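Local coordinates for protein putative glycoside hydrolase (Parabacteroides distasonis ATCC 8503, PDB 3GYC) that probably hydrolyses glycosidic bonds in carbohydrates, with a TIM-barrel fold related to cellulases, at residues 13-21 / 367-375; 162-171 / 180-191. All blocks are in the same frame, centred on the assembly; numbering follows the deposited sequence.

Contact 1. Residues 13-21 / 367-375; sequences EISPRAITM and TSIIRSSPL
Pro-16, Ala-18 and their neighbours pack against the last turn of helix 360-371 and the loop after it, a strand-helix contact in which the helix that follows strand 340-343 lies on the outside of strand 17-23 and the residues leading into it. The axes of segments 17-21 and 367-371 approach to 7.3 Å and run at 127° to each other. Pro-16 is pressed most tightly: its CD lies 3.0 Å from Ser-373 O, its CB faces Ile-370 O, and its CG meets Leu-375 CD2 at 3.9 Å. Cutting Pro-16 back to an alanine would remove CG and CD, and would probably open a gap beside Ser-373 O and cost Leu-375 CD2 its ring neighbour. Along the strand, Ala-18 CB rests on Thr-367 CG2 at 3.7 Å. Ile-370 straddles the same place, its CG2 branch, anti to the backbone N, touching Arg-17 O at 3.7 Å while CD1 reaches Ala-18 CB. Arg-371 lays CG near Pro-16 O and CD near Ala-18 CB; the bend at chi3 (57°) then swings the guanidinium onward, where NH1 bonds to Gly-50 O. Two waters bridge the segments. One runs backbone to backbone, donating to Ile-14 O (2.6 Å) and accepting from Leu-375 N; the other runs side chain to backbone, linking Ser-15 OG with Arg-371 O, to which it donates at 2.9 Å. Strand 17-23 lies between strands 53-57 and 340-343, and helix 321-337 flanks the contact, receiving Ile-370 on Thr-331 and Ser-373 on Ala-335.

Contact 2. Residues 162-171 / 180-191; sequences WPGDSWAPFF and WGNWYKEESLRW
Trp-162, Phe-171 and Trp-191 form an aromatic cluster that ties the loop following strand 153-157 to the first turns of helix 186-200. Ring contacts come first. Phe-171 turns its edge to the face of Trp-191, with planes at 87° and Phe-171 CD1 3.4 Å from Trp-191 CE3. On that same face the six-membered ring of Trp-162 settles obliquely, CH2 reaching Trp-191 NE1 at 3.4 Å, while its CZ2 lies over Phe-171. Trp-191 CG stands anti to its own backbone N (chi1 174°), which carries the indole off the helix and over the two rings.

A second aromatic contact is of the CH-pi type: Gly-164 CA sits 3.7 Å from the centroid of the six-membered ring of Trp-180, over its face. A beta carbon on Gly-164 would collide with this indole. Asp-165 OD1 and Ser-166 OG meet the ring at its edge, Ser-166 OG 3.0 Å from Trp-180 CZ3.

Hydrogen bonding converges on Ser-188. Its OG accepts the N-H of Trp-162 NE1 at 2.8 Å, almost in the ring plane though bent to 143° at the hydrogen, and donates its own hydrogen to Trp-183 O at 2.6 Å. Among so many hydrophobic surfaces, one buried hydroxyl thus satisfies an indole N-H and a carbonyl together, and the bond probably helps hold the rotation of Trp-162 where dispersion alone would constrain it less.

Contacts 1 and 2 occupy opposite sides of the chain's centre, their centres 30 Å apart and their nearest atoms about 9 Å, without touching. Both belong to one eight-stranded TIM barrel but share no strand or helix. Contact 1 joins distant parts of the sequence at the start of strand 17-23, the N-terminal end of the barrel, and contact 2 is nested inside the long loop it closes. Contact 2 is local, shaping the connection from strand 153-157 to helix 186-200 at the C-terminal end, where active sites of TIM-barrel enzymes lie. The pair illustrates a division common to this fold: helix-on-strand packing near the N-terminal end of the barrel, loop elaboration at the C-terminal end.

Contact 1. Residues 13-21 / 367-375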
loop_
_atom_site.group_PDB
_atom_site.type_symbol
_atom_site.label_atom_id
_atom_site.label_comp_id
_atom_site.label_asym_id
_atom_site.label_seq_id
_atom_site.Cartn_x
_atom_site.Cartn_y
_atom_site.Cartn_z
ATOM N N GLU A 13 12.951 9.265 -21.379
ATOM C CA GLU A 13 11.535 8.922 -21.127
ATOM C C GLU A 13 11.416 8.713 -19.619
ATOM O O GLU A 13 12.410 8.473 -18.941
ATOM C CB GLU A 13 11.107 7.661 -21.899
ATOM N N ILE A 14 10.217 8.852 -19.083
ATOM C CA ILE A 14 9.998 8.654 -17.653
ATOM C C ILE A 14 9.744 7.165 -17.422
ATOM O O ILE A 14 8.921 6.537 -18.116
ATOM C CB ILE A 14 8.794 9.463 -17.184
ATOM C CG1 ILE A 14 9.058 10.953 -17.423
ATOM C CG2 ILE A 14 8.496 9.183 -15.714
ATOM C CD1 ILE A 14 7.797 11.744 -17.528
ATOM N N SER A 15 10.493 6.598 -16.485
ATOM C CA SER A 15 10.350 5.192 -16.126
ATOM C C SER A 15 9.464 4.990 -14.902
ATOM O O SER A 15 9.544 5.748 -13.930
ATOM C CB SER A 15 11.716 4.585 -15.828
ATOM O OG SER A 15 12.433 4.416 -17.033
ATOM N N PRO A 16 8.604 3.971 -14.941
ATOM C CA PRO A 16 7.896 3.650 -13.744
ATOM C C PRO A 16 8.857 3.190 -12.641
ATOM O O PRO A 16 9.951 2.763 -12.906
ATOM C CB PRO A 16 7.033 2.452 -14.162
ATOM C CG PRO A 16 6.791 2.641 -15.566
ATOM C CD PRO A 16 8.025 3.316 -16.113
ATOM N N ARG A 17 8.401 3.244 -11.405
ATOM C CA ARG A 17 9.144 2.716 -10.283
ATOM C C ARG A 17 8.601 1.363 -9.809
ATOM O O ARG A 17 7.390 1.104 -9.830
ATOM C CB ARG A 17 9.198 3.718 -9.123
ATOM C CG ARG A 17 9.985 4.896 -9.483
ATOM C CD ARG A 17 10.965 5.263 -8.431
ATOM N NE ARG A 17 11.813 6.358 -8.842
ATOM C CZ ARG A 17 12.990 6.640 -8.279
ATOM N NH1 ARG A 17 13.484 5.880 -7.295
ATOM N NH2 ARG A 17 13.677 7.679 -8.704
ATOM N N ALA A 18 9.521 0.480 -9.432
ATOM C CA ALA A 18 9.173 -0.822 -8.876
ATOM C C ALA A 18 9.136 -0.598 -7.363
ATOM O O ALA A 18 10.156 -0.300 -6.706
ATOM C CB ALA A 18 10.175 -1.917 -9.266
ATOM N N ILE A 19 7.938 -0.732 -6.831
ATOM C CA ILE A 19 7.615 -0.394 -5.425
ATOM C C ILE A 19 7.289 -1.608 -4.569
ATOM O O ILE A 19 6.856 -2.637 -5.073
ATOM C CB ILE A 19 6.454 0.697 -5.392
ATOM C CG1 ILE A 19 6.262 1.322 -4.015
ATOM C CG2 ILE A 19 5.085 0.151 -5.897
ATOM C CD1 ILE A 19 5.381 2.649 -4.063
ATOM N N THR A 20 7.574 -1.506 -3.273
ATOM C CA THR A 20 7.162 -2.496 -2.318
ATOM C C THR A 20 6.549 -1.813 -1.049
ATOM O O THR A 20 7.010 -0.773 -0.648
ATOM C CB THR A 20 8.306 -3.394 -1.873
ATOM O OG1 THR A 20 7.760 -4.340 -0.980
ATOM C CG2 THR A 20 9.405 -2.633 -1.091
HETATM N N MSE A 21 5.495 -2.416 -0.512
HETATM C CA MSE A 21 4.877 -2.000 0.743
HETATM C C MSE A 21 5.656 -2.574 1.933
HETATM O O MSE A 21 5.734 -3.817 2.085
HETATM C CB MSE A 21 3.456 -2.523 0.833
HETATM C CG MSE A 21 2.807 -2.178 2.155
HETATM SE SE MSE A 21 1.265 -3.244 2.436
HETATM C CE MSE A 21 2.158 -4.930 2.873
ATOM N N THR A 367 11.233 -6.604 -11.848
ATOM C CA THR A 367 11.549 -5.186 -11.670
ATOM C C THR A 367 12.140 -4.622 -12.952
ATOM O O THR A 367 11.883 -3.452 -13.268
ATOM C CB THR A 367 12.408 -4.891 -10.445
ATOM O OG1 THR A 367 13.655 -5.574 -10.553
ATOM C CG2 THR A 367 11.645 -5.320 -9.183
ATOM N N SER A 368 12.886 -5.428 -13.712
ATOM C CA SER A 368 13.399 -4.971 -15.006
ATOM C C SER A 368 12.207 -4.630 -15.924
ATOM O O SER A 368 12.186 -3.596 -16.570
ATOM C CB SER A 368 14.285 -6.025 -15.678
ATOM O OG SER A 368 14.933 -5.490 -16.832
ATOM N N ILE A 369 11.218 -5.502 -15.978
ATOM C CA ILE A 369 10.052 -5.257 -16.821
ATOM C C ILE A 369 9.300 -3.986 -16.400
ATOM O O ILE A 369 8.911 -3.157 -17.248
ATOM C CB ILE A 369 9.101 -6.461 -16.796
ATOM C CG1 ILE A 369 9.679 -7.627 -17.627
ATOM C CG2 ILE A 369 7.712 -6.071 -17.339
ATOM C CD1 ILE A 369 9.102 -9.006 -17.227
ATOM N N ILE A 370 9.115 -3.824 -15.089
ATOM C CA ILE A 370 8.378 -2.694 -14.549
ATOM C C ILE A 370 9.079 -1.392 -14.906
ATOM O O ILE A 370 8.465 -0.476 -15.454
ATOM C CB ILE A 370 8.282 -2.751 -13.040
ATOM C CG1 ILE A 370 7.315 -3.836 -12.581
ATOM C CG2 ILE A 370 7.832 -1.368 -12.490
ATOM C CD1 ILE A 370 7.558 -4.249 -11.104
ATOM N N ARG A 371 10.378 -1.336 -14.618
ATOM C CA ARG A 371 11.137 -0.103 -14.814
ATOM C C ARG A 371 11.436 0.276 -16.278
ATOM O O ARG A 371 11.825 1.399 -16.552
ATOM C CB ARG A 371 12.398 -0.143 -13.963
ATOM C CG ARG A 371 12.031 -0.143 -12.471
ATOM C CD ARG A 371 13.215 -0.457 -11.604
ATOM N NE ARG A 371 14.306 0.472 -11.834
ATOM C CZ ARG A 371 15.424 0.509 -11.115
ATOM N NH1 ARG A 371 15.625 -0.328 -10.091
ATOM N NH2 ARG A 371 16.342 1.414 -11.407
ATOM N N SER A 372 11.206 -0.642 -17.194
ATOM C CA SER A 372 11.390 -0.378 -18.616
ATOM C C SER A 372 10.027 -0.330 -19.330
ATOM O O SER A 372 9.990 -0.271 -20.533
ATOM C CB SER A 372 12.275 -1.451 -19.240
ATOM O OG SER A 372 11.590 -2.680 -19.214
ATOM N N SER A 373 8.913 -0.367 -18.602
ATOM C CA SER A 373 7.614 -0.247 -19.251
ATOM C C SER A 373 7.318 1.227 -19.608
ATOM O O SER A 373 7.457 2.107 -18.784
ATOM C CB SER A 373 6.510 -0.833 -18.382
ATOM O OG SER A 373 6.699 -2.230 -18.225
ATOM N N PRO A 374 6.981 1.506 -20.879
ATOM C CA PRO A 374 6.594 2.873 -21.246
ATOM C C PRO A 374 5.244 3.279 -20.654
ATOM O O PRO A 374 4.362 2.438 -20.507
ATOM C CB PRO A 374 6.481 2.796 -22.768
ATOM C CG PRO A 374 6.259 1.398 -23.070
ATOM C CD PRO A 374 6.919 0.589 -22.025
ATOM N N LEU A 375 5.092 4.556 -20.331
ATOM C CA LEU A 375 3.847 5.124 -19.788
ATOM C C LEU A 375 2.892 5.561 -20.900
ATOM O O LEU A 375 3.330 5.992 -21.957
ATOM C CB LEU A 375 4.170 6.337 -18.901
ATOM C CG LEU A 375 4.911 6.025 -17.591
ATOM C CD1 LEU A 375 5.253 7.324 -16.860
ATOM C CD2 LEU A 375 4.052 5.142 -16.762
HETATM O O HOH W 1 7.582 6.274 -20.382
HETATM O O HOH W 2 11.297 3.056 -18.923
#

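Contact 2. Residues 162-171 / 180-191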
loop_
_atom_site.group_PDB
_atom_site.type_symbol
_atom_site.label_atom_id
_atom_site.label_comp_id
_atom_site.label_asym_id
_atom_site.label_seq_id
_atom_site.Cartn_x
_atom_site.Cartn_y
_atom_site.Cartn_z
ATOM N N TRP A 162 -9.085 3.377 2.519
ATOM C CA TRP A 162 -10.172 4.254 2.920
ATOM C C TRP A 162 -11.516 3.737 2.383
ATOM O O TRP A 162 -11.607 3.331 1.227
ATOM C CB TRP A 162 -9.907 5.652 2.376
ATOM C CG TRP A 162 -10.950 6.712 2.752
ATOM C CD1 TRP A 162 -11.993 7.139 1.999
ATOM C CD2 TRP A 162 -10.997 7.470 3.969
ATOM N NE1 TRP A 162 -12.698 8.114 2.669
ATOM C CE2 TRP A 162 -12.108 8.332 3.883
ATOM C CE3 TRP A 162 -10.210 7.496 5.128
ATOM C CZ2 TRP A 162 -12.444 9.215 4.903
ATOM C CZ3 TRP A 162 -10.548 8.360 6.144
ATOM C CH2 TRP A 162 -11.667 9.208 6.032
ATOM N N PRO A 163 -12.582 3.791 3.203
ATOM C CA PRO A 163 -12.626 4.283 4.572
ATOM C C PRO A 163 -12.832 3.158 5.586
ATOM O O PRO A 163 -13.623 3.309 6.498
ATOM C CB PRO A 163 -13.845 5.207 4.536
ATOM C CG PRO A 163 -14.793 4.493 3.663
ATOM C CD PRO A 163 -13.941 3.751 2.633
ATOM N N GLY A 164 -12.142 2.036 5.427
ATOM C CA GLY A 164 -12.303 0.895 6.352
ATOM C C GLY A 164 -12.132 1.260 7.827
ATOM O O GLY A 164 -11.152 1.917 8.205
ATOM N N ASP A 165 -13.050 0.817 8.676
ATOM C CA ASP A 165 -12.965 1.168 10.105
ATOM C C ASP A 165 -11.733 0.634 10.858
ATOM O O ASP A 165 -11.412 1.142 11.926
ATOM C CB ASP A 165 -14.264 0.857 10.862
ATOM C CG ASP A 165 -14.681 -0.596 10.779
ATOM O OD1 ASP A 165 -13.877 -1.448 10.350
ATOM O OD2 ASP A 165 -15.847 -0.883 11.159
ATOM N N SER A 166 -11.056 -0.381 10.333
ATOM C CA SER A 166 -9.818 -0.855 10.956
ATOM C C SER A 166 -8.760 0.229 10.919
ATOM O O SER A 166 -7.936 0.321 11.825
ATOM C CB SER A 166 -9.214 -2.051 10.207
ATOM O OG SER A 166 -10.090 -3.155 10.215
ATOM N N TRP A 167 -8.762 1.024 9.856
ATOM C CA TRP A 167 -7.716 2.039 9.680
ATOM C C TRP A 167 -8.219 3.453 9.969
ATOM O O TRP A 167 -7.450 4.293 10.449
ATOM C CB TRP A 167 -7.125 1.954 8.258
ATOM C CG TRP A 167 -7.049 0.538 7.782
ATOM C CD1 TRP A 167 -7.721 0.009 6.746
ATOM C CD2 TRP A 167 -6.331 -0.546 8.397
ATOM N NE1 TRP A 167 -7.451 -1.328 6.633
ATOM C CE2 TRP A 167 -6.611 -1.701 7.647
ATOM C CE3 TRP A 167 -5.462 -0.647 9.499
ATOM C CZ2 TRP A 167 -6.063 -2.943 7.959
ATOM C CZ3 TRP A 167 -4.927 -1.892 9.812
ATOM C CH2 TRP A 167 -5.223 -3.015 9.035
ATOM N N ALA A 168 -9.502 3.709 9.700
ATOM C CA ALA A 168 -10.096 5.045 9.890
ATOM C C ALA A 168 -11.297 4.986 10.854
ATOM O O ALA A 168 -12.446 5.256 10.456
ATOM C CB ALA A 168 -10.503 5.633 8.548
ATOM N N PRO A 169 -11.043 4.619 12.124
ATOM C CA PRO A 169 -12.131 4.603 13.119
ATOM C C PRO A 169 -12.628 6.009 13.477
ATOM O O PRO A 169 -13.766 6.179 13.967
ATOM C CB PRO A 169 -11.468 3.938 14.330
ATOM C CG PRO A 169 -10.042 4.152 14.165
ATOM C CD PRO A 169 -9.777 4.146 12.705
ATOM N N PHE A 170 -11.759 6.997 13.290
ATOM C CA PHE A 170 -12.097 8.401 13.500
ATOM C C PHE A 170 -13.129 8.884 12.477
ATOM O O PHE A 170 -13.760 9.893 12.671
ATOM C CB PHE A 170 -10.841 9.288 13.429
ATOM C CG PHE A 170 -9.920 8.985 12.255
ATOM C CD1 PHE A 170 -10.128 9.563 11.018
ATOM C CD2 PHE A 170 -8.849 8.126 12.419
ATOM C CE1 PHE A 170 -9.302 9.294 9.963
ATOM C CE2 PHE A 170 -8.011 7.858 11.378
ATOM C CZ PHE A 170 -8.234 8.448 10.138
ATOM N N PHE A 171 -13.256 8.186 11.359
ATOM C CA PHE A 171 -14.235 8.541 10.348
ATOM C C PHE A 171 -15.452 7.652 10.532
ATOM O O PHE A 171 -16.574 8.133 10.561
ATOM C CB PHE A 171 -13.645 8.357 8.947
ATOM C CG PHE A 171 -14.625 8.573 7.856
ATOM C CD1 PHE A 171 -14.905 9.854 7.417
ATOM C CD2 PHE A 171 -15.283 7.505 7.269
ATOM C CE1 PHE A 171 -15.829 10.076 6.421
ATOM C CE2 PHE A 171 -16.208 7.710 6.264
ATOM C CZ PHE A 171 -16.485 9.000 5.841
ATOM N N TRP A 180 -17.485 -0.304 5.351
ATOM C CA TRP A 180 -16.177 -0.729 4.837
ATOM C C TRP A 180 -16.073 -0.596 3.308
ATOM O O TRP A 180 -16.944 -1.035 2.560
ATOM C CB TRP A 180 -15.812 -2.183 5.270
ATOM C CG TRP A 180 -14.357 -2.540 4.925
ATOM C CD1 TRP A 180 -13.849 -2.821 3.677
ATOM C CD2 TRP A 180 -13.234 -2.619 5.834
ATOM N NE1 TRP A 180 -12.483 -3.057 3.755
ATOM C CE2 TRP A 180 -12.085 -2.947 5.062
ATOM C CE3 TRP A 180 -13.090 -2.447 7.218
ATOM C CZ2 TRP A 180 -10.811 -3.097 5.633
ATOM C CZ3 TRP A 180 -11.831 -2.603 7.784
ATOM C CH2 TRP A 180 -10.710 -2.927 6.997
ATOM N N GLY A 181 -14.997 0.044 2.864
ATOM C CA GLY A 181 -14.702 0.165 1.444
ATOM C C GLY A 181 -15.523 1.090 0.565
ATOM O O GLY A 181 -15.143 1.282 -0.593
ATOM N N ASN A 182 -16.611 1.682 1.074
ATOM C CA ASN A 182 -17.449 2.573 0.238
ATOM C C ASN A 182 -16.970 4.019 0.158
ATOM O O ASN A 182 -17.676 4.970 0.515
ATOM C CB ASN A 182 -18.889 2.512 0.689
ATOM C CG ASN A 182 -19.419 1.128 0.636
ATOM O OD1 ASN A 182 -18.843 0.269 -0.024
ATOM N ND2 ASN A 182 -20.491 0.878 1.351
ATOM N N TRP A 183 -15.781 4.167 -0.405
ATOM C CA TRP A 183 -15.121 5.464 -0.517
ATOM C C TRP A 183 -15.905 6.459 -1.350
ATOM O O TRP A 183 -15.770 7.652 -1.163
ATOM C CB TRP A 183 -13.732 5.296 -1.118
ATOM C CG TRP A 183 -13.708 4.794 -2.546
ATOM C CD1 TRP A 183 -13.542 3.511 -2.955
ATOM C CD2 TRP A 183 -13.860 5.579 -3.738
ATOM N NE1 TRP A 183 -13.558 3.445 -4.326
ATOM C CE2 TRP A 183 -13.763 4.702 -4.829
ATOM C CE3 TRP A 183 -14.044 6.938 -3.983
ATOM C CZ2 TRP A 183 -13.839 5.135 -6.141
ATOM C CZ3 TRP A 183 -14.126 7.368 -5.285
ATOM C CH2 TRP A 183 -14.027 6.469 -6.353
ATOM N N TYR A 184 -16.729 5.944 -2.251
ATOM C CA TYR A 184 -17.499 6.776 -3.190
ATOM C C TYR A 184 -18.767 7.404 -2.624
ATOM O O TYR A 184 -19.376 8.213 -3.323
ATOM C CB TYR A 184 -17.860 5.965 -4.436
ATOM C CG TYR A 184 -18.589 4.662 -4.124
ATOM C CD1 TYR A 184 -19.972 4.615 -3.968
ATOM C CD2 TYR A 184 -17.876 3.485 -3.973
ATOM C CE1 TYR A 184 -20.603 3.419 -3.674
ATOM C CE2 TYR A 184 -18.484 2.312 -3.699
ATOM C CZ TYR A 184 -19.832 2.271 -3.547
ATOM O OH TYR A 184 -20.369 1.054 -3.270
ATOM N N LYS A 185 -19.178 7.038 -1.401
ATOM C CA LYS A 185 -20.378 7.633 -0.784
ATOM C C LYS A 185 -20.113 9.117 -0.484
ATOM O O LYS A 185 -18.964 9.508 -0.254
ATOM C CB LYS A 185 -20.844 6.853 0.463
ATOM C CG LYS A 185 -21.466 5.475 0.153
ATOM C CD LYS A 185 -22.202 4.862 1.353
ATOM N N GLU A 186 -21.167 9.930 -0.499
ATOM C CA GLU A 186 -21.034 11.389 -0.370
ATOM C C GLU A 186 -20.245 11.887 0.842
ATOM O O GLU A 186 -19.500 12.857 0.727
ATOM C CB GLU A 186 -22.418 12.094 -0.432
ATOM N N GLU A 187 -20.431 11.263 1.998
ATOM C CA GLU A 187 -19.728 11.694 3.215
ATOM C C GLU A 187 -18.226 11.497 3.068
ATOM O O GLU A 187 -17.435 12.299 3.572
ATOM C CB GLU A 187 -20.182 10.917 4.454
ATOM C CG GLU A 187 -21.684 10.943 4.751
ATOM C CD GLU A 187 -22.462 9.912 3.956
ATOM O OE1 GLU A 187 -22.402 9.964 2.704
ATOM O OE2 GLU A 187 -23.154 9.070 4.593
ATOM N N SER A 188 -17.844 10.417 2.393
ATOM C CA SER A 188 -16.436 10.100 2.163
ATOM C C SER A 188 -15.807 11.084 1.189
ATOM O O SER A 188 -14.753 11.678 1.476
ATOM C CB SER A 188 -16.292 8.657 1.663
ATOM O OG SER A 188 -14.995 8.398 1.161
ATOM N N LEU A 189 -16.460 11.258 0.042
ATOM C CA LEU A 189 -15.999 12.191 -0.978
ATOM C C LEU A 189 -15.777 13.588 -0.412
ATOM O O LEU A 189 -14.769 14.224 -0.724
ATOM C CB LEU A 189 -16.994 12.275 -2.145
ATOM C CG LEU A 189 -17.161 10.996 -2.964
ATOM C CD1 LEU A 189 -18.257 11.209 -3.978
ATOM C CD2 LEU A 189 -15.850 10.563 -3.623
ATOM N N ARG A 190 -16.700 14.043 0.431
ATOM C CA ARG A 190 -16.633 15.380 1.015
ATOM C C ARG A 190 -15.460 15.528 1.967
ATOM O O ARG A 190 -14.777 16.542 1.981
ATOM C CB ARG A 190 -17.930 15.717 1.754
ATOM C CG ARG A 190 -18.040 17.180 2.153
ATOM N N TRP A 191 -15.268 14.530 2.805
ATOM C CA TRP A 191 -14.153 14.500 3.727
ATOM C C TRP A 191 -12.832 14.556 2.972
ATOM O O TRP A 191 -11.958 15.367 3.277
ATOM C CB TRP A 191 -14.210 13.195 4.529
ATOM C CG TRP A 191 -13.052 12.973 5.420
ATOM C CD1 TRP A 191 -11.780 12.704 5.046
ATOM C CD2 TRP A 191 -13.068 12.944 6.847
ATOM N NE1 TRP A 191 -10.992 12.546 6.140
ATOM C CE2 TRP A 191 -11.755 12.688 7.267
ATOM C CE3 TRP A 191 -14.066 13.123 7.811
ATOM C CZ2 TRP A 191 -11.405 12.568 8.617
ATOM C CZ3 TRP A 191 -13.722 13.019 9.159
ATOM C CH2 TRP A 191 -12.400 12.750 9.548
#